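Local coordinates for TRAP solute Binding Protein (Uncultured marine bacterium, PDB 5I7I) that binds aromatic acids such as 3-hydroxybenzoate and probably delivers them to a TRAP transporter for uptake, at residues Q75-V80 with G97-L102; L107-A112 with G298-M303; E123-V128 with Y136-V141; G229-Y234 with D334-Y339. All coordinates share one frame; numbering follows the deposited sequence.

Interaction 1. Residues Q75-V80 with G97-L102; sequences QLVDQV and GRFPHL
Asp-78 and Arg-98 form a salt bridge in which one carboxylate oxygen takes both terminal guanidinium nitrogens. OD1 of Asp-78 lies 2.6 Å from Arg-98 NH1 and 2.5 Å from Arg-98 NH2, an end-on grip on a single atom. NH1 meets that oxygen on its syn side, NH2 nearly along the C-O axis, and both hydrogen bonds are bent, at about 136° at the hydrogen. Because Arg-98 is modelled in two conformations, the very short lengths are doubtful, although the two flat groups are clearly close to coplanar, their planes 13° apart. With CG of Arg-98 anti to its own backbone nitrogen (chi1 -174°) and the chain bent at the next bond, the guanidinium reaches out to helix 76-82. A leucine in place of Asp-78 would probably leave the Arg-98 charge without its carboxylate mate and its guanidinium freer to turn. Next to the bridge van der Waals packing takes over. CG2 of Val-77 sits over one guanidinium face, near the rim, 3.7 Å from Arg-98 NH1. The other branch of Val-77, CG1, makes an apolar contact with Phe-99 CZ, met obliquely at 3.8 Å, while Arg-98 CG rests on a face of that same ring. The helix thus presents Asp-78 at the outer, partly exposed side and Val-77 inward. Tyr-136 of strand 136-143 touches both Val-77 and Phe-99, as does Leu-239 of strand 237-243, and Thr-90 of strand 87-91 also meets Val-77, setting helix and loop together over the five-stranded sheet.

Interaction 2. Residues L107-A112 with G298-M303; sequences LPFMPA and GPLAEM
Phe-109 packs against Leu-300 and Met-303 in an apolar contact that joins the loop before helix 114-126 to the first turns of helix 297-320, with 185 residues between the segments. The loop makes a type II turn from Leu-107 to Met-110, closed by Met-110 N to Leu-107 O at 3.2 Å. Phe-109 occupies its third position with a positive phi of 63°, as such a turn requires, and its ring projects outward to the helix. One corner, CE1, meets Leu-300 CD1 at 3.9 Å. On the helix, Leu-300 stands one turn before Met-303, and its CG, anti to the backbone nitrogen (chi1 175°), extends a methyl to the ring. The ring's tip, Phe-109 CZ, is 3.9 Å from Met-303 CB, and CE2, on the other side of CZ, lies 3.7 Å from Met-303 O. The methionine crosses the phenyl at about a right angle, and beyond CB its extended chain leads away; it also touches Leu-181. Val-227 of strand 223-227 packs on both Phe-109 and Leu-300, and the backbone of Phe-109 is hydrogen-bonded to that of Leu-233. An alanine in place of Phe-109 would probably open a gap between loop and helix, leaving Leu-300 CD1 and Met-303 CB without their aromatic partner. Met-303 O apart, the ring meets carbon here; without a hydrogen bond between the segments, its seat probably depends mainly on shape.

Interaction 3. Residues E123-V128 with Y136-V141; sequences EYVDTV and YKVLAV
Val-125 points its CB from helix 114-126 toward strand 136-143, and its two methyls divide between Val-138 and Val-141. From that CB, the branch CG1, anti to the backbone nitrogen (chi1 164°), runs to Val-138 CG2, a loose approach of 4.3 Å. The other branch, CG2, comes closer, 3.9 Å from Val-141 CG2 and 4.2 Å from Val-141 CB, the two valines crossing at roughly a right angle. Val-138 and Val-141 are three residues apart, yet both turn to the helix, whereas in a regular strand such a pair would face opposite ways. A classic beta bulge, in which Leu-139 and Ala-140 both face Phe-240 on the adjoining strand, accounts for the shift. Leu-102 and Leu-133 also touch Val-125, and Leu-133 reaches Val-141 too, so the junction belongs to a larger hydrophobic cluster on this face of the sheet, at its outer strand. Just past Val-125 the helix ends: Thr-127 departs from helical angles, and its OG1 donates to Glu-123 O at 2.7 Å, tilted 30° from the carbonyl plane. OE1 of Gln-122, on the same helix, accepts a hydrogen bond from the backbone N of Val-141. Between the segments themselves all the meeting atoms are aliphatic carbons, so the link relies on burial and methyl fit, while a polar tie between helix and strand is supplied next to it by Gln-122.

Interaction 4. Residues G229-Y234 with D334-Y339; sequences GSRGLY and DLISKY
Arg-231 and Ile-336 run alongside one another with opposite headings, the flat guanidinium lying across the aliphatic branch of the isoleucine. CG2 of Ile-336 is over one face of the guanidinium, 4.1 Å from Arg-231 NH1, and Ser-337 comes in at the edge, near the plane, its CB 4.2 Å from the same nitrogen. These are loose van der Waals approaches. The arginine arrives there by a folded chain: CG is anti to the carbonyl carbon (chi1 -69°) and the chain then bends at chi2. The fold is held by its own loop, because Arg-231 NH2 donates to Ser-230 O at 3.0 Å with a fairly straight 159° at the hydrogen. That donor stands above the carbonyl plane, 52° out of it, while the oxygen lies in the guanidinium plane, which fixes the rotation of the planar group. Segment 229-234 lies in one of the crossings between strand 223-227 of the six-stranded sheet and strand 237-243 of the five-stranded one, in keeping with the two-lobed architecture of solute-binding proteins, and it passes beside the chain's last helix, 325-339. Ile-336 also packs on Phe-105, Ala-112 and Ala-120, so its inner side belongs to the core, whereas Ser-337 lies on the surface. Ala-112 touches Arg-231 as well. Both Arg-231 and Ser-337 meet a crystal neighbour, which may influence the arginine's pose.

How the interactions relate
Interaction 3 is the one that counts as buried overall and is wholly aliphatic; interaction 1, beside it on the five-stranded sheet, adds a charged pair at its partly exposed margin. The two touch through His-101 O and Tyr-124 OH, 2.7 Å apart, and through Leu-102 with Val-125. Interactions 2 and 4 are neighbours where segments 107-112 and 229-234 are tied by backbone bonds, Phe-109 N to Leu-233 O and Pro-111 O to Gly-232 N; their partner helices, 297-320 and 325-339, are successive. Interaction 2, on the six-stranded sheet's side, uses an aromatic ring; interaction 4, against the last helix, a guanidinium lying on carbon near the surface. Glu-123 links interactions 3 and 4 through Lys-338 and Tyr-339.

Interaction 1. Residues Q75-V80 with G97-L102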
loop_
_atom_site.group_PDB
_atom_site.type_symbol
_atom_site.label_atom_id
_atom_site.label_comp_id
_atom_site.label_asym_id
_atom_site.label_seq_id
_atom_site.Cartn_x
_atom_site.Cartn_y
_atom_site.Cartn_z
ATOM N N GLN A 75 4.394 10.493 10.105
ATOM C CA GLN A 75 4.555 11.932 9.954
ATOM C C GLN A 75 4.792 12.368 8.513
ATOM O O GLN A 75 4.717 13.573 8.243
ATOM C CB GLN A 75 5.688 12.436 10.830
ATOM C CG GLN A 75 5.486 12.163 12.279
ATOM C CD GLN A 75 6.606 12.685 13.100
ATOM O OE1 GLN A 75 7.586 11.982 13.331
ATOM N NE2 GLN A 75 6.498 13.939 13.523
ATOM N N LEU A 76 5.068 11.437 7.599
ATOM C CA LEU A 76 5.347 11.826 6.222
ATOM C C LEU A 76 4.221 12.668 5.632
ATOM O O LEU A 76 4.480 13.675 4.962
ATOM C CB LEU A 76 5.635 10.596 5.358
ATOM C CG LEU A 76 6.968 9.903 5.628
ATOM C CD1 LEU A 76 6.966 8.494 5.023
ATOM C CD2 LEU A 76 8.110 10.744 5.086
ATOM N N VAL A 77 2.964 12.305 5.879
ATOM C CA VAL A 77 1.862 13.100 5.329
ATOM C C VAL A 77 1.853 14.506 5.914
ATOM O O VAL A 77 1.506 15.471 5.219
ATOM C CB VAL A 77 0.491 12.411 5.478
ATOM C CG1 VAL A 77 0.386 11.218 4.556
ATOM C CG2 VAL A 77 0.226 11.993 6.910
ATOM N N ASP A 78 2.199 14.653 7.196
ATOM C CA ASP A 78 2.239 15.988 7.788
ATOM C C ASP A 78 3.367 16.804 7.185
ATOM O O ASP A 78 3.185 17.980 6.852
ATOM C CB ASP A 78 2.425 15.899 9.302
ATOM C CG ASP A 78 1.294 15.177 9.988
ATOM O OD1 ASP A 78 0.158 15.209 9.468
ATOM O OD2 ASP A 78 1.548 14.587 11.062
ATOM N N GLN A 79 4.535 16.185 7.031
ATOM C CA GLN A 79 5.697 16.872 6.473
ATOM C C GLN A 79 5.404 17.411 5.077
ATOM O O GLN A 79 5.730 18.565 4.761
ATOM C CB GLN A 79 6.894 15.932 6.440
ATOM C CG GLN A 79 7.410 15.562 7.815
ATOM C CD GLN A 79 8.539 14.573 7.763
ATOM O OE1 GLN A 79 8.724 13.893 6.762
ATOM N NE2 GLN A 79 9.284 14.460 8.848
ATOM N N VAL A 80 4.777 16.596 4.229
ATOM C CA VAL A 80 4.498 17.051 2.870
ATOM C C VAL A 80 3.362 18.074 2.859
ATOM O O VAL A 80 3.389 19.032 2.078
ATOM C CB VAL A 80 4.269 15.870 1.902
ATOM C CG1 VAL A 80 2.865 15.269 2.027
ATOM C CG2 VAL A 80 4.506 16.336 0.490
ATOM N N GLY A 97 -7.624 7.016 10.174
ATOM C CA GLY A 97 -8.720 7.956 10.103
ATOM C C GLY A 97 -8.495 9.162 9.215
ATOM O O GLY A 97 -9.456 9.880 8.923
ATOM N N ARG A 98 -7.269 9.388 8.755
ATOM C CA ARG A 98 -6.955 10.611 8.035
ATOM C C ARG A 98 -7.477 10.596 6.603
ATOM O O ARG A 98 -7.782 11.659 6.056
ATOM C CB ARG A 98 -5.439 10.792 8.030
ATOM C CG ARG A 98 -4.956 12.086 7.434
ATOM C CD ARG A 98 -4.603 13.117 8.487
ATOM N NE ARG A 98 -3.688 14.121 7.935
ATOM C CZ ARG A 98 -2.449 14.362 8.360
ATOM N NH1 ARG A 98 -1.929 13.696 9.387
ATOM N NH2 ARG A 98 -1.722 15.301 7.758
ATOM N N PHE A 99 -7.586 9.422 5.986
ATOM C CA PHE A 99 -7.997 9.284 4.588
ATOM C C PHE A 99 -9.118 8.256 4.541
ATOM O O PHE A 99 -8.941 7.125 4.070
ATOM C CB PHE A 99 -6.809 8.900 3.702
ATOM C CG PHE A 99 -5.619 9.801 3.890
ATOM C CD1 PHE A 99 -5.595 11.082 3.348
ATOM C CD2 PHE A 99 -4.535 9.373 4.629
ATOM C CE1 PHE A 99 -4.507 11.913 3.535
ATOM C CE2 PHE A 99 -3.450 10.194 4.824
ATOM C CZ PHE A 99 -3.423 11.465 4.268
ATOM N N PRO A 100 -10.300 8.626 5.033
ATOM C CA PRO A 100 -11.326 7.608 5.289
ATOM C C PRO A 100 -11.873 6.970 4.032
ATOM O O PRO A 100 -12.214 5.778 4.039
ATOM C CB PRO A 100 -12.413 8.380 6.039
ATOM C CG PRO A 100 -12.186 9.823 5.661
ATOM C CD PRO A 100 -10.682 9.946 5.541
ATOM N N HIS A 101 -11.972 7.717 2.928
ATOM C CA HIS A 101 -12.476 7.105 1.704
ATOM C C HIS A 101 -11.597 5.948 1.268
ATOM O O HIS A 101 -12.095 4.945 0.735
ATOM C CB HIS A 101 -12.544 8.121 0.568
ATOM C CG HIS A 101 -13.616 9.153 0.720
ATOM N ND1 HIS A 101 -13.462 10.278 1.498
ATOM C CD2 HIS A 101 -14.823 9.274 0.125
ATOM C CE1 HIS A 101 -14.559 11.014 1.429
ATOM N NE2 HIS A 101 -15.393 10.437 0.583
ATOM N N LEU A 102 -10.288 6.079 1.461
ATOM C CA LEU A 102 -9.365 5.089 0.937
ATOM C C LEU A 102 -9.483 3.753 1.659
ATOM O O LEU A 102 -9.054 2.728 1.116
ATOM C CB LEU A 102 -7.932 5.623 0.987
ATOM C CG LEU A 102 -7.713 6.928 0.209
ATOM C CD1 LEU A 102 -6.231 7.313 0.241
ATOM C CD2 LEU A 102 -8.222 6.862 -1.198
#

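Interaction 2. Residues L107-A112 with G298-M303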
loop_
_atom_site.group_PDB
_atom_site.type_symbol
_atom_site.label_atom_id
_atom_site.label_comp_id
_atom_site.label_asym_id
_atom_site.label_seq_id
_atom_site.Cartn_x
_atom_site.Cartn_y
_atom_site.Cartn_z
ATOM N N LEU A 107 -10.669 -3.281 2.198
ATOM C CA LEU A 107 -11.585 -4.266 2.731
ATOM C C LEU A 107 -11.279 -5.657 2.185
ATOM O O LEU A 107 -10.616 -5.807 1.153
ATOM C CB LEU A 107 -13.025 -3.849 2.450
ATOM C CG LEU A 107 -13.450 -2.568 3.169
ATOM C CD1 LEU A 107 -14.842 -2.145 2.733
ATOM C CD2 LEU A 107 -13.428 -2.771 4.686
ATOM N N PRO A 108 -11.720 -6.696 2.894
ATOM C CA PRO A 108 -11.302 -8.056 2.546
ATOM C C PRO A 108 -11.691 -8.404 1.117
ATOM O O PRO A 108 -12.809 -8.151 0.667
ATOM C CB PRO A 108 -12.050 -8.916 3.570
ATOM C CG PRO A 108 -12.171 -7.998 4.793
ATOM C CD PRO A 108 -12.461 -6.666 4.174
ATOM N N PHE A 109 -10.751 -8.991 0.401
ATOM C CA PHE A 109 -11.016 -9.551 -0.919
ATOM C C PHE A 109 -11.452 -8.508 -1.936
ATOM O O PHE A 109 -12.061 -8.850 -2.954
ATOM C CB PHE A 109 -11.955 -10.755 -0.828
ATOM C CG PHE A 109 -11.361 -11.865 -0.016
ATOM C CD1 PHE A 109 -10.393 -12.689 -0.554
ATOM C CD2 PHE A 109 -11.687 -12.024 1.314
ATOM C CE1 PHE A 109 -9.812 -13.668 0.197
ATOM C CE2 PHE A 109 -11.096 -13.014 2.075
ATOM C CZ PHE A 109 -10.155 -13.831 1.515
ATOM N N MET A 110 -11.081 -7.234 -1.718
ATOM C CA MET A 110 -11.291 -6.192 -2.714
ATOM C C MET A 110 -10.348 -6.249 -3.913
ATOM O O MET A 110 -10.791 -5.960 -5.034
ATOM C CB MET A 110 -11.178 -4.807 -2.088
ATOM C CG MET A 110 -12.388 -4.452 -1.305
ATOM S SD MET A 110 -13.860 -4.161 -2.324
ATOM C CE MET A 110 -13.429 -2.604 -3.040
ATOM N N PRO A 111 -9.052 -6.540 -3.754
ATOM C CA PRO A 111 -8.114 -6.205 -4.839
ATOM C C PRO A 111 -8.044 -7.247 -5.937
ATOM O O PRO A 111 -8.049 -8.455 -5.694
ATOM C CB PRO A 111 -6.764 -6.100 -4.119
ATOM C CG PRO A 111 -6.895 -7.109 -3.013
ATOM C CD PRO A 111 -8.329 -6.990 -2.548
ATOM N N ALA A 112 -7.980 -6.755 -7.165
ATOM C CA ALA A 112 -7.514 -7.557 -8.291
ATOM C C ALA A 112 -6.008 -7.321 -8.423
ATOM O O ALA A 112 -5.328 -7.112 -7.413
ATOM C CB ALA A 112 -8.283 -7.177 -9.555
ATOM N N GLY A 298 -13.320 -24.746 0.533
ATOM C CA GLY A 298 -13.907 -24.439 1.814
ATOM C C GLY A 298 -13.132 -23.418 2.633
ATOM O O GLY A 298 -13.688 -22.445 3.152
ATOM N N PRO A 299 -11.831 -23.647 2.801
ATOM C CA PRO A 299 -11.034 -22.683 3.578
ATOM C C PRO A 299 -11.082 -21.281 3.013
ATOM O O PRO A 299 -11.147 -20.307 3.776
ATOM C CB PRO A 299 -9.620 -23.277 3.531
ATOM C CG PRO A 299 -9.849 -24.738 3.366
ATOM C CD PRO A 299 -11.070 -24.870 2.499
ATOM N N LEU A 300 -11.051 -21.143 1.695
ATOM C CA LEU A 300 -11.138 -19.810 1.111
ATOM C C LEU A 300 -12.517 -19.215 1.338
ATOM O O LEU A 300 -12.639 -18.032 1.700
ATOM C CB LEU A 300 -10.802 -19.868 -0.381
ATOM C CG LEU A 300 -10.960 -18.555 -1.144
ATOM C CD1 LEU A 300 -10.060 -17.470 -0.586
ATOM C CD2 LEU A 300 -10.684 -18.805 -2.600
ATOM N N ALA A 301 -13.565 -20.015 1.124
ATOM C CA ALA A 301 -14.927 -19.523 1.322
ATOM C C ALA A 301 -15.148 -19.042 2.751
ATOM O O ALA A 301 -15.845 -18.045 2.987
ATOM C CB ALA A 301 -15.943 -20.611 0.948
ATOM N N GLU A 302 -14.564 -19.741 3.718
ATOM C CA GLU A 302 -14.686 -19.341 5.112
ATOM C C GLU A 302 -14.059 -17.969 5.354
ATOM O O GLU A 302 -14.626 -17.132 6.075
ATOM C CB GLU A 302 -14.027 -20.417 5.965
ATOM C CG GLU A 302 -14.042 -20.145 7.419
ATOM C CD GLU A 302 -13.600 -21.366 8.202
ATOM O OE1 GLU A 302 -14.370 -21.813 9.078
ATOM O OE2 GLU A 302 -12.503 -21.903 7.905
ATOM N N MET A 303 -12.884 -17.723 4.766
ATOM C CA MET A 303 -12.268 -16.404 4.898
ATOM C C MET A 303 -13.107 -15.330 4.221
ATOM O O MET A 303 -13.264 -14.235 4.771
ATOM C CB MET A 303 -10.858 -16.396 4.344
ATOM C CG MET A 303 -9.911 -17.190 5.187
ATOM S SD MET A 303 -8.209 -16.678 4.918
ATOM C CE MET A 303 -7.405 -17.692 6.152
#

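Interaction 3. Residues E123-V128 with Y136-V141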
loop_
_atom_site.group_PDB
_atom_site.type_symbol
_atom_site.label_atom_id
_atom_site.label_comp_id
_atom_site.label_asym_id
_atom_site.label_seq_id
_atom_site.Cartn_x
_atom_site.Cartn_y
_atom_site.Cartn_z
ATOM N N GLU A 123 -8.741 6.923 -10.037
ATOM C CA GLU A 123 -9.992 7.521 -10.501
ATOM C C GLU A 123 -10.902 7.847 -9.328
ATOM O O GLU A 123 -11.603 8.868 -9.323
ATOM C CB GLU A 123 -10.707 6.606 -11.506
ATOM C CG GLU A 123 -12.056 7.195 -11.938
ATOM C CD GLU A 123 -12.740 6.489 -13.078
ATOM O OE1 GLU A 123 -12.131 5.630 -13.724
ATOM O OE2 GLU A 123 -13.914 6.831 -13.349
ATOM N N TYR A 124 -10.901 6.984 -8.321
ATOM C CA TYR A 124 -11.673 7.217 -7.104
ATOM C C TYR A 124 -11.266 8.528 -6.441
ATOM O O TYR A 124 -12.115 9.363 -6.116
ATOM C CB TYR A 124 -11.399 6.029 -6.195
ATOM C CG TYR A 124 -12.117 5.884 -4.873
ATOM C CD1 TYR A 124 -13.436 5.484 -4.816
ATOM C CD2 TYR A 124 -11.416 5.987 -3.677
ATOM C CE1 TYR A 124 -14.067 5.251 -3.593
ATOM C CE2 TYR A 124 -12.033 5.769 -2.454
ATOM C CZ TYR A 124 -13.355 5.390 -2.424
ATOM O OH TYR A 124 -13.967 5.141 -1.212
ATOM N N VAL A 125 -9.961 8.723 -6.261
ATOM C CA VAL A 125 -9.418 9.961 -5.695
ATOM C C VAL A 125 -9.678 11.163 -6.598
ATOM O O VAL A 125 -9.887 12.283 -6.102
ATOM C CB VAL A 125 -7.912 9.763 -5.415
ATOM C CG1 VAL A 125 -7.193 11.107 -5.192
ATOM C CG2 VAL A 125 -7.722 8.815 -4.232
ATOM N N ASP A 126 -9.664 10.974 -7.922
ATOM C CA ASP A 126 -9.921 12.079 -8.834
ATOM C C ASP A 126 -11.366 12.550 -8.744
ATOM O O ASP A 126 -11.671 13.682 -9.153
ATOM C CB ASP A 126 -9.669 11.642 -10.278
ATOM C CG ASP A 126 -8.194 11.514 -10.635
ATOM O OD1 ASP A 126 -7.299 12.052 -9.956
ATOM O OD2 ASP A 126 -7.930 10.865 -11.663
ATOM N N THR A 127 -12.256 11.693 -8.239
ATOM C CA THR A 127 -13.690 11.920 -8.283
ATOM C C THR A 127 -14.243 11.869 -6.860
ATOM O O THR A 127 -14.073 12.833 -6.104
ATOM C CB THR A 127 -14.397 10.926 -9.218
ATOM O OG1 THR A 127 -14.207 9.552 -8.796
ATOM C CG2 THR A 127 -13.916 11.120 -10.638
ATOM N N VAL A 128 -14.887 10.780 -6.458
ATOM C CA VAL A 128 -15.734 10.821 -5.286
ATOM C C VAL A 128 -14.938 11.011 -4.004
ATOM O O VAL A 128 -15.500 11.521 -3.022
ATOM C CB VAL A 128 -16.619 9.558 -5.279
ATOM C CG1 VAL A 128 -15.793 8.325 -4.969
ATOM C CG2 VAL A 128 -17.815 9.721 -4.315
ATOM N N TYR A 136 -3.239 18.411 -0.663
ATOM C CA TYR A 136 -2.008 17.979 -1.310
ATOM C C TYR A 136 -2.129 18.134 -2.818
ATOM O O TYR A 136 -3.225 18.200 -3.381
ATOM C CB TYR A 136 -1.727 16.492 -1.019
ATOM C CG TYR A 136 -1.804 16.109 0.442
ATOM C CD1 TYR A 136 -3.031 15.821 1.028
ATOM C CD2 TYR A 136 -0.671 16.091 1.253
ATOM C CE1 TYR A 136 -3.126 15.494 2.369
ATOM C CE2 TYR A 136 -0.754 15.753 2.601
ATOM C CZ TYR A 136 -1.988 15.465 3.150
ATOM O OH TYR A 136 -2.114 15.116 4.467
ATOM N N LYS A 137 -0.974 18.141 -3.471
ATOM C CA LYS A 137 -0.892 17.860 -4.897
ATOM C C LYS A 137 -0.722 16.354 -5.037
ATOM O O LYS A 137 0.303 15.788 -4.622
ATOM C CB LYS A 137 0.277 18.610 -5.546
ATOM C CG LYS A 137 0.597 18.162 -6.968
ATOM C CD LYS A 137 -0.543 18.380 -7.948
ATOM C CE LYS A 137 -0.138 17.848 -9.325
ATOM N NZ LYS A 137 -1.183 18.114 -10.359
ATOM N N VAL A 138 -1.710 15.707 -5.628
ATOM C CA VAL A 138 -1.664 14.261 -5.793
ATOM C C VAL A 138 -0.784 13.959 -6.994
ATOM O O VAL A 138 -1.037 14.453 -8.102
ATOM C CB VAL A 138 -3.065 13.674 -5.991
ATOM C CG1 VAL A 138 -2.984 12.174 -6.313
ATOM C CG2 VAL A 138 -3.929 13.908 -4.756
ATOM N N LEU A 139 0.267 13.165 -6.784
ATOM C CA LEU A 139 1.004 12.613 -7.913
ATOM C C LEU A 139 0.377 11.295 -8.345
ATOM O O LEU A 139 -0.003 11.140 -9.511
ATOM C CB LEU A 139 2.496 12.473 -7.598
ATOM C CG LEU A 139 3.172 13.774 -7.139
ATOM C CD1 LEU A 139 4.594 13.478 -6.728
ATOM C CD2 LEU A 139 3.118 14.849 -8.222
ATOM N N ALA A 140 0.205 10.355 -7.421
ATOM C CA ALA A 140 -0.588 9.172 -7.727
ATOM C C ALA A 140 -0.984 8.516 -6.430
ATOM O O ALA A 140 -0.267 8.606 -5.432
ATOM C CB ALA A 140 0.195 8.165 -8.570
ATOM N N VAL A 141 -2.135 7.856 -6.457
ATOM C CA VAL A 141 -2.538 6.906 -5.431
ATOM C C VAL A 141 -2.633 5.541 -6.091
ATOM O O VAL A 141 -3.181 5.415 -7.193
ATOM C CB VAL A 141 -3.883 7.310 -4.811
ATOM C CG1 VAL A 141 -4.305 6.323 -3.731
ATOM C CG2 VAL A 141 -3.794 8.710 -4.225
#

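Interaction 4. Residues G229-Y234 with D334-Y339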
loop_
_atom_site.group_PDB
_atom_site.type_symbol
_atom_site.label_atom_id
_atom_site.label_comp_id
_atom_site.label_asym_id
_atom_site.label_seq_id
_atom_site.Cartn_x
_atom_site.Cartn_y
_atom_site.Cartn_z
ATOM N N GLY A 229 -7.931 -17.741 -7.065
ATOM C CA GLY A 229 -9.009 -16.948 -7.602
ATOM C C GLY A 229 -8.573 -15.550 -7.971
ATOM O O GLY A 229 -7.396 -15.207 -7.999
ATOM N N SER A 230 -9.575 -14.728 -8.266
ATOM C CA SER A 230 -9.340 -13.456 -8.928
ATOM C C SER A 230 -9.414 -12.257 -8.002
ATOM O O SER A 230 -9.280 -11.128 -8.478
ATOM C CB SER A 230 -10.336 -13.282 -10.076
ATOM O OG SER A 230 -11.637 -13.303 -9.555
ATOM N N ARG A 231 -9.605 -12.470 -6.702
ATOM C CA ARG A 231 -9.545 -11.394 -5.719
ATOM C C ARG A 231 -8.634 -11.811 -4.582
ATOM O O ARG A 231 -8.849 -12.851 -3.949
ATOM C CB ARG A 231 -10.932 -11.022 -5.202
ATOM C CG ARG A 231 -11.811 -10.349 -6.229
ATOM C CD ARG A 231 -11.268 -8.989 -6.634
ATOM N NE ARG A 231 -12.147 -8.250 -7.544
ATOM C CZ ARG A 231 -12.193 -8.419 -8.862
ATOM N NH1 ARG A 231 -13.024 -7.710 -9.613
ATOM N NH2 ARG A 231 -11.380 -9.282 -9.448
ATOM N N GLY A 232 -7.603 -11.011 -4.333
ATOM C CA GLY A 232 -6.631 -11.334 -3.318
ATOM C C GLY A 232 -7.096 -10.921 -1.938
ATOM O O GLY A 232 -8.160 -10.337 -1.744
ATOM N N LEU A 233 -6.281 -11.268 -0.944
ATOM C CA LEU A 233 -6.692 -11.127 0.448
ATOM C C LEU A 233 -7.010 -9.683 0.797
ATOM O O LEU A 233 -8.062 -9.399 1.375
ATOM C CB LEU A 233 -5.574 -11.661 1.341
ATOM C CG LEU A 233 -5.876 -11.760 2.822
ATOM C CD1 LEU A 233 -6.968 -12.822 3.043
ATOM C CD2 LEU A 233 -4.595 -12.099 3.593
ATOM N N TYR A 234 -6.119 -8.762 0.448
ATOM C CA TYR A 234 -6.270 -7.350 0.759
ATOM C C TYR A 234 -5.170 -6.619 0.013
ATOM O O TYR A 234 -4.189 -7.226 -0.445
ATOM C CB TYR A 234 -6.115 -7.064 2.271
ATOM C CG TYR A 234 -4.647 -7.077 2.653
ATOM C CD1 TYR A 234 -3.973 -8.267 2.853
ATOM C CD2 TYR A 234 -3.914 -5.890 2.738
ATOM C CE1 TYR A 234 -2.615 -8.287 3.130
ATOM C CE2 TYR A 234 -2.532 -5.911 3.010
ATOM C CZ TYR A 234 -1.898 -7.107 3.202
ATOM O OH TYR A 234 -0.536 -7.181 3.427
ATOM N N ASP A 334 -16.744 -1.447 -8.634
ATOM C CA ASP A 334 -16.973 -1.227 -10.057
ATOM C C ASP A 334 -15.716 -0.703 -10.743
ATOM O O ASP A 334 -15.438 -1.070 -11.883
ATOM C CB ASP A 334 -18.136 -0.251 -10.246
ATOM C CG ASP A 334 -19.479 -0.847 -9.871
ATOM O OD1 ASP A 334 -19.556 -2.093 -9.736
ATOM O OD2 ASP A 334 -20.460 -0.086 -9.698
ATOM N N LEU A 335 -14.959 0.179 -10.088
ATOM C CA LEU A 335 -13.747 0.718 -10.719
ATOM C C LEU A 335 -12.682 -0.355 -10.854
ATOM O O LEU A 335 -11.973 -0.408 -11.866
ATOM C CB LEU A 335 -13.207 1.920 -9.936
ATOM C CG LEU A 335 -14.044 3.188 -10.035
ATOM C CD1 LEU A 335 -13.532 4.210 -9.015
ATOM C CD2 LEU A 335 -14.060 3.770 -11.433
ATOM N N ILE A 336 -12.560 -1.232 -9.855
ATOM C CA ILE A 336 -11.609 -2.332 -9.954
ATOM C C ILE A 336 -11.944 -3.210 -11.153
ATOM O O ILE A 336 -11.068 -3.570 -11.945
ATOM C CB ILE A 336 -11.567 -3.124 -8.637
ATOM C CG1 ILE A 336 -10.962 -2.252 -7.536
ATOM C CG2 ILE A 336 -10.789 -4.427 -8.780
ATOM C CD1 ILE A 336 -11.144 -2.778 -6.144
ATOM N N SER A 337 -13.220 -3.553 -11.322
ATOM C CA SER A 337 -13.557 -4.415 -12.451
ATOM C C SER A 337 -13.425 -3.674 -13.778
ATOM O O SER A 337 -13.019 -4.274 -14.779
ATOM C CB SER A 337 -14.928 -5.069 -12.277
ATOM O OG SER A 337 -16.001 -4.148 -12.349
ATOM N N LYS A 338 -13.687 -2.367 -13.791
ATOM C CA LYS A 338 -13.535 -1.584 -15.014
ATOM C C LYS A 338 -12.113 -1.682 -15.539
ATOM O O LYS A 338 -11.897 -1.826 -16.745
ATOM C CB LYS A 338 -13.883 -0.130 -14.700
ATOM C CG LYS A 338 -13.430 0.902 -15.719
ATOM C CD LYS A 338 -13.625 2.320 -15.141
ATOM C CE LYS A 338 -13.239 3.372 -16.103
ATOM N NZ LYS A 338 -13.851 4.640 -15.695
ATOM N N TYR A 339 -11.140 -1.625 -14.644
ATOM C CA TYR A 339 -9.744 -1.618 -15.029
ATOM C C TYR A 339 -9.120 -3.005 -15.083
ATOM O O TYR A 339 -7.941 -3.123 -15.408
ATOM C CB TYR A 339 -8.955 -0.695 -14.092
ATOM C CG TYR A 339 -9.250 0.765 -14.310
ATOM C CD1 TYR A 339 -8.826 1.403 -15.463
ATOM C CD2 TYR A 339 -9.936 1.511 -13.367
ATOM C CE1 TYR A 339 -9.076 2.734 -15.674
ATOM C CE2 TYR A 339 -10.204 2.834 -13.568
ATOM C CZ TYR A 339 -9.768 3.451 -14.724
ATOM O OH TYR A 339 -10.023 4.799 -14.940
#